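Side-chain contacts in putative type VI secretion protein (Escherichia coli, PDB 6SK0), which probably forms the trimeric puncturing spike at the tip of the type VI secretion system and carries a phospholipase effector: residues L517-E520 against K524-L527; E726-C731 against Y735-G740; L590-A595 against C610-N615. One frame throughout, in Å; residues are numbered along the deposited sequence.

Interaction 1 (L517-E520 against K524-L527); sequences LSTE and KTQL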
# COMPACT_ATOMS: atom_id res chain seq x y z
N LEU A 517 28.47 22.84 5.82
CA LEU A 517 27.96 23.52 7.00
C LEU A 517 27.83 22.46 8.08
O LEU A 517 26.95 21.59 7.99
CB LEU A 517 26.63 24.20 6.70
CG LEU A 517 26.15 25.25 7.68
CD1 LEU A 517 27.18 26.35 7.85
CD2 LEU A 517 24.83 25.81 7.19
N SER A 518 28.70 22.50 9.07
CA SER A 518 28.82 21.38 9.98
C SER A 518 28.93 21.85 11.42
O SER A 518 29.69 22.77 11.72
CB SER A 518 30.03 20.51 9.62
OG SER A 518 30.28 19.54 10.60
N THR A 519 28.18 21.20 12.30
CA THR A 519 28.33 21.35 13.73
C THR A 519 28.70 20.00 14.33
O THR A 519 28.36 18.95 13.79
CB THR A 519 27.04 21.89 14.38
OG1 THR A 519 27.23 22.06 15.78
CG2 THR A 519 25.87 20.96 14.15
N GLU A 520 29.42 20.04 15.45
CA GLU A 520 29.83 18.82 16.12
C GLU A 520 28.71 18.18 16.92
O GLU A 520 28.87 17.05 17.37
CB GLU A 520 31.01 19.10 17.06
CG GLU A 520 32.32 19.27 16.35
CD GLU A 520 32.79 18.00 15.70
OE1 GLU A 520 32.77 16.95 16.36
OE2 GLU A 520 33.17 18.04 14.51
N LYS A 524 28.19 14.44 13.73
CA LYS A 524 28.42 15.60 12.87
C LYS A 524 27.11 15.92 12.17
O LYS A 524 26.75 15.29 11.18
CB LYS A 524 29.55 15.31 11.90
CG LYS A 524 30.88 15.06 12.57
CD LYS A 524 32.03 15.32 11.64
CE LYS A 524 33.37 14.99 12.28
NZ LYS A 524 33.57 15.72 13.56
N THR A 525 26.36 16.87 12.72
CA THR A 525 25.16 17.36 12.05
C THR A 525 25.59 18.33 10.96
O THR A 525 26.16 19.38 11.25
CB THR A 525 24.20 18.01 13.04
OG1 THR A 525 23.86 17.06 14.05
CG2 THR A 525 22.94 18.46 12.34
N GLN A 526 25.34 17.96 9.71
CA GLN A 526 25.95 18.65 8.59
C GLN A 526 24.97 18.83 7.46
O GLN A 526 24.05 18.03 7.26
CB GLN A 526 27.18 17.91 8.05
CG GLN A 526 28.16 17.45 9.08
CD GLN A 526 29.34 16.77 8.47
OE1 GLN A 526 29.22 16.06 7.48
NE2 GLN A 526 30.51 16.97 9.06
N LEU A 527 25.20 19.88 6.69
CA LEU A 527 24.68 20.02 5.35
C LEU A 527 25.88 20.05 4.42
O LEU A 527 26.72 20.94 4.51
CB LEU A 527 23.82 21.27 5.20
CG LEU A 527 23.37 21.52 3.76
CD1 LEU A 527 22.27 20.55 3.38
CD2 LEU A 527 22.91 22.94 3.59
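Lys524 and Glu520 run side by side beyond the ends of their strands and meet in a salt bridge, NZ of Lys524 being modelled 2.5 Å from OE2 of Glu520, a short distance on which little should rest. The ammonium lies on the syn side of that oxygen, toward OE1, so both carboxylate oxygens face it. The lysine chain stays extended until chi4 (-56°), whose bend turns NZ onto the carboxylate. On the face of Ser518 and Gln526, the glutamine amide reaches the serine: NE2 of Gln526 donates to OG of Ser518 at 3.0 Å, bent to 145° at the hydrogen, and CG of Gln526 touches the same OG at 3.3 Å. The other face carries Thr519 beside Thr525, both pointing the same way, with CG2 of Thr519 3.6 Å from CB of Thr525; farther along, the leucines Leu517 and Leu527 approach through their CB atoms. These pairs hang on an antiparallel beta hairpin, strands 514-519 and 525-529, in which Leu517-Leu527 and Thr519-Thr525 are hydrogen-bonded pairs and Ser518-Gln526 is a non-hydrogen-bonded one. Thr519 N to Thr525 O, 2.9 Å, is almost straight, whereas the return bond from Thr525 N to Thr519 O is weak and bent, where the strands give way to the turn. In the next shell, Asn501 ND2 also bonds Glu520 OE2, Asn528 ND2 holds Gln526 OE1, and the hydroxyl of Thr525 is bonded to Tyr521 O and to the hydroxyl of Thr548. Leu527 packs on Leu527 of both the second and the third subunit.

Interaction 2 (E726-C731 against Y735-G740); sequences ELILAC and YIKLSG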
# COMPACT_ATOMS: atom_id res chain seq x y z
N GLU A 726 -35.20 -25.55 2.47
CA GLU A 726 -35.60 -26.08 1.18
C GLU A 726 -34.37 -26.18 0.29
O GLU A 726 -33.66 -25.19 0.11
CB GLU A 726 -36.67 -25.18 0.56
CG GLU A 726 -37.14 -25.55 -0.81
CD GLU A 726 -38.41 -24.80 -1.20
OE1 GLU A 726 -38.35 -23.57 -1.41
OE2 GLU A 726 -39.49 -25.44 -1.29
N LEU A 727 -34.12 -27.35 -0.25
CA LEU A 727 -33.06 -27.56 -1.22
C LEU A 727 -33.71 -27.81 -2.57
O LEU A 727 -34.47 -28.76 -2.74
CB LEU A 727 -32.17 -28.73 -0.81
CG LEU A 727 -30.78 -28.79 -1.43
CD1 LEU A 727 -29.84 -29.59 -0.55
CD2 LEU A 727 -30.83 -29.39 -2.81
N ILE A 728 -33.40 -26.95 -3.54
CA ILE A 728 -33.99 -27.02 -4.86
C ILE A 728 -32.88 -27.12 -5.90
O ILE A 728 -31.97 -26.29 -5.93
CB ILE A 728 -34.88 -25.81 -5.15
CG1 ILE A 728 -36.01 -25.72 -4.14
CG2 ILE A 728 -35.43 -25.88 -6.56
CD1 ILE A 728 -36.93 -24.56 -4.34
N LEU A 729 -32.96 -28.14 -6.74
CA LEU A 729 -32.17 -28.23 -7.95
C LEU A 729 -33.12 -28.09 -9.12
O LEU A 729 -34.09 -28.84 -9.23
CB LEU A 729 -31.43 -29.55 -8.04
CG LEU A 729 -30.85 -30.09 -6.75
CD1 LEU A 729 -30.46 -31.52 -7.00
CD2 LEU A 729 -29.65 -29.28 -6.32
N ALA A 730 -32.87 -27.12 -9.99
CA ALA A 730 -33.77 -26.83 -11.09
C ALA A 730 -32.98 -26.67 -12.37
O ALA A 730 -31.91 -26.06 -12.38
CB ALA A 730 -34.59 -25.57 -10.81
N CYS A 731 -33.51 -27.22 -13.45
CA CYS A 731 -32.95 -27.01 -14.77
C CYS A 731 -34.03 -27.33 -15.80
O CYS A 731 -34.56 -28.44 -15.80
CB CYS A 731 -31.73 -27.87 -15.01
SG CYS A 731 -31.08 -27.70 -16.68
N TYR A 735 -37.15 -30.18 -11.76
CA TYR A 735 -36.62 -29.78 -10.47
C TYR A 735 -36.62 -30.96 -9.51
O TYR A 735 -37.41 -31.89 -9.64
CB TYR A 735 -37.41 -28.61 -9.87
CG TYR A 735 -38.80 -28.98 -9.47
CD1 TYR A 735 -39.84 -28.88 -10.37
CD2 TYR A 735 -39.08 -29.45 -8.20
CE1 TYR A 735 -41.12 -29.22 -10.02
CE2 TYR A 735 -40.35 -29.80 -7.84
CZ TYR A 735 -41.37 -29.68 -8.75
OH TYR A 735 -42.65 -30.03 -8.40
N ILE A 736 -35.72 -30.89 -8.55
CA ILE A 736 -35.72 -31.76 -7.38
C ILE A 736 -35.77 -30.85 -6.17
O ILE A 736 -34.91 -29.98 -6.00
CB ILE A 736 -34.49 -32.67 -7.34
CG1 ILE A 736 -34.48 -33.58 -8.56
CG2 ILE A 736 -34.49 -33.47 -6.07
CD1 ILE A 736 -33.29 -34.45 -8.64
N LYS A 737 -36.78 -31.04 -5.34
CA LYS A 737 -36.96 -30.23 -4.15
C LYS A 737 -36.95 -31.12 -2.91
O LYS A 737 -37.68 -32.10 -2.84
CB LYS A 737 -38.25 -29.43 -4.21
CG LYS A 737 -38.48 -28.57 -3.00
CD LYS A 737 -39.85 -27.98 -2.99
CE LYS A 737 -40.15 -27.27 -4.30
NZ LYS A 737 -41.60 -27.01 -4.46
N LEU A 738 -36.09 -30.77 -1.97
CA LEU A 738 -36.07 -31.37 -0.64
C LEU A 738 -36.59 -30.30 0.31
O LEU A 738 -35.93 -29.28 0.51
CB LEU A 738 -34.67 -31.81 -0.26
CG LEU A 738 -34.12 -33.13 -0.79
CD1 LEU A 738 -33.89 -33.05 -2.28
CD2 LEU A 738 -32.83 -33.48 -0.08
N SER A 739 -37.78 -30.52 0.85
CA SER A 739 -38.39 -29.56 1.76
C SER A 739 -39.42 -30.28 2.60
O SER A 739 -39.96 -31.32 2.21
CB SER A 739 -39.02 -28.39 1.02
OG SER A 739 -40.10 -28.81 0.22
N GLY A 740 -39.72 -29.70 3.75
CA GLY A 740 -40.49 -30.42 4.74
C GLY A 740 -39.67 -31.63 5.12
O GLY A 740 -38.50 -31.53 5.50
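Leu727 faces Leu738, and Leu729 faces Ile736, on the buried side of this antiparallel pair of strands. CB of Leu727 lies 4.0 Å from CB of Leu738, and CD1 of Leu729 comes to 4.2 Å from CB of Ile736. Both are hydrogen-bonded pairs, each closed by two short, nearly straight backbone bonds: Leu738 N to Leu727 O measures 2.7 Å, for example. Leu729 and Ile736 also meet their own copies in both other subunits. The opposite face, bearing Glu726, Ile728, Ala730, Tyr735, Lys737 and Ser739, is partly exposed, and its side chains form neither salt bridge nor hydrogen bond across the two strands. There Lys737 and Ile728 lie alongside each other, CG of the lysine 3.9 Å from CG1 of the isoleucine. Glu726 crosses the lysine obliquely, its OE2 resting on the methylene CD of Lys737 at 3.1 Å. The bend at chi3 (-52°) sets the course of CE and NZ past CD, and NZ of Lys737 ends 4.1 Å from OE2 of Glu726, beyond a salt bridge, where the opposite charges may attract weakly. OE1 of Glu726 has a long, weak ion pair with Lys718 of the second subunit. CB of Tyr735 touches Leu729 O at 3.4 Å, but the ring leads away from strand 726-731. That strand also pairs in parallel with a strand of the second subunit, continuing the sheet across the interface. Buried leucines and an isoleucine on one face, a mixed, partly exposed face on the other: the arrangement is that of the intertwined trimeric beta-prism of VgrG spikes.

Interaction 3 (L590-A595 against C610-N615); sequences LARSMA and CQQRLN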
# COMPACT_ATOMS: atom_id res chain seq x y z
N LEU A 590 -6.93 6.37 -14.41
CA LEU A 590 -7.06 4.93 -14.28
C LEU A 590 -8.10 4.57 -13.23
O LEU A 590 -8.97 3.72 -13.47
CB LEU A 590 -5.71 4.30 -13.94
CG LEU A 590 -5.73 2.77 -13.84
CD1 LEU A 590 -6.09 2.14 -15.18
CD2 LEU A 590 -4.41 2.23 -13.32
N ALA A 591 -8.04 5.22 -12.07
CA ALA A 591 -9.02 4.96 -11.02
C ALA A 591 -10.44 5.29 -11.49
O ALA A 591 -11.38 4.57 -11.17
CB ALA A 591 -8.68 5.75 -9.77
N ARG A 592 -10.60 6.37 -12.26
CA ARG A 592 -11.93 6.76 -12.70
C ARG A 592 -12.49 5.78 -13.72
O ARG A 592 -13.66 5.38 -13.64
CB ARG A 592 -11.90 8.17 -13.27
CG ARG A 592 -11.82 9.25 -12.21
CD ARG A 592 -11.50 10.60 -12.81
NE ARG A 592 -12.50 10.99 -13.79
CZ ARG A 592 -13.42 11.92 -13.59
NH1 ARG A 592 -13.46 12.57 -12.44
NH2 ARG A 592 -14.29 12.21 -14.54
N SER A 593 -11.67 5.37 -14.68
CA SER A 593 -12.13 4.38 -15.65
C SER A 593 -12.46 3.06 -14.96
O SER A 593 -13.45 2.40 -15.29
CB SER A 593 -11.09 4.20 -16.75
OG SER A 593 -9.95 3.51 -16.29
N MET A 594 -11.67 2.68 -13.96
CA MET A 594 -11.96 1.45 -13.24
C MET A 594 -13.21 1.59 -12.38
O MET A 594 -13.92 0.61 -12.16
CB MET A 594 -10.77 1.04 -12.38
CG MET A 594 -9.62 0.59 -13.21
SD MET A 594 -10.06 -0.55 -14.51
CE MET A 594 -8.74 -1.73 -14.29
N ALA A 595 -13.48 2.79 -11.89
CA ALA A 595 -14.71 3.00 -11.13
C ALA A 595 -15.93 2.86 -12.02
O ALA A 595 -16.94 2.27 -11.62
CB ALA A 595 -14.68 4.37 -10.46
N CYS A 610 -12.26 11.61 -3.01
CA CYS A 610 -11.09 11.99 -2.23
C CYS A 610 -9.81 11.93 -3.06
O CYS A 610 -8.90 12.71 -2.82
CB CYS A 610 -10.98 11.12 -0.98
SG CYS A 610 -10.17 9.56 -1.26
N GLN A 611 -9.74 11.04 -4.05
CA GLN A 611 -8.56 10.99 -4.90
C GLN A 611 -8.52 12.17 -5.87
O GLN A 611 -7.45 12.71 -6.15
CB GLN A 611 -8.52 9.66 -5.65
CG GLN A 611 -8.29 8.45 -4.75
CD GLN A 611 -7.00 8.53 -3.96
OE1 GLN A 611 -5.99 9.05 -4.43
NE2 GLN A 611 -7.02 8.01 -2.74
N GLN A 612 -9.68 12.58 -6.38
CA GLN A 612 -9.74 13.79 -7.20
C GLN A 612 -9.36 15.02 -6.38
O GLN A 612 -8.61 15.88 -6.85
CB GLN A 612 -11.14 13.93 -7.78
CG GLN A 612 -11.30 15.04 -8.78
CD GLN A 612 -11.17 14.56 -10.20
OE1 GLN A 612 -11.54 13.44 -10.52
NE2 GLN A 612 -10.63 15.40 -11.05
N ARG A 613 -9.85 15.09 -5.15
CA ARG A 613 -9.45 16.16 -4.25
C ARG A 613 -7.96 16.11 -3.95
O ARG A 613 -7.31 17.14 -3.84
CB ARG A 613 -10.27 16.07 -2.97
CG ARG A 613 -10.11 17.21 -2.02
CD ARG A 613 -11.29 17.29 -1.06
NE ARG A 613 -11.57 16.01 -0.42
CZ ARG A 613 -12.56 15.19 -0.77
NH1 ARG A 613 -13.36 15.50 -1.78
NH2 ARG A 613 -12.74 14.05 -0.12
N LEU A 614 -7.40 14.90 -3.82
CA LEU A 614 -5.97 14.77 -3.61
C LEU A 614 -5.19 15.27 -4.81
O LEU A 614 -4.15 15.91 -4.65
CB LEU A 614 -5.62 13.31 -3.31
CG LEU A 614 -4.14 13.04 -3.02
CD1 LEU A 614 -3.70 13.79 -1.78
CD2 LEU A 614 -3.88 11.55 -2.87
N ASN A 615 -5.66 14.98 -6.01
CA ASN A 615 -5.04 15.53 -7.21
C ASN A 615 -5.03 17.05 -7.15
O ASN A 615 -4.00 17.68 -7.39
CB ASN A 615 -5.77 15.04 -8.46
CG ASN A 615 -5.03 13.93 -9.17
OD1 ASN A 615 -4.57 12.99 -8.54
ND2 ASN A 615 -4.91 14.04 -10.47
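Arg592 and Gln612 reach toward each other from two helices and cross at a slant, the planes of guanidinium and amide turned 76° apart. NH1 of the arginine donates to OE1 of the glutamine at 2.9 Å. The acceptor sits at the edge of the guanidinium, tilted moderately from its plane, while NH1 approaches from above the carbonyl plane of the amide and misses the lone-pair directions. With an N-H...O angle of only 136°, the bond is bent at the hydrogen and out of plane at the acceptor. A bend at chi3 (59°) turns the guanidinium of Arg592 toward Gln612, whose own bend at chi2 swings its amide toward the arginine. CD of Arg592 makes a separate contact with OE1 of Gln612, at 3.6 Å. The backbones stay well apart, CA of Arg592 lying 9.2 Å from CA of Gln612, and the side chains alone span the gap, with Arg592 exposed and Gln612 partly so. Nearby, Ile608 of helix 608-618 packs against Ala591, Arg592 and Ala595, and Leu588 of helix 578-600 against Gln612 and Asn615. Ala591 and Gln611 both rest on Met654 of strand 651-655, and Gln611 and Asn615 bond to Arg643 of the second subunit, which places the helix pair against the beta-strands of the spike.

How the interactions relate
From the N terminus, interaction 1 comes first and closes the hairpin loop 520-524 in the six-stranded antiparallel sheet. Interaction 3 follows, spanning fourteen residues that include the seven-residue connection between helices 578-600 and 608-618. Interaction 2 then closes the tight two-residue turn between strands 726-731 and 734-739. The three lie in series, neither nested nor crossing. Interactions 1 and 2 each join neighbouring strands within a sheet, toward the two ends of the modelled chain and on opposite sides of its centre, their centres about 81 Å apart; interaction 3 joins the two helices that lie between them. All three adjoin both other subunits of the trimer.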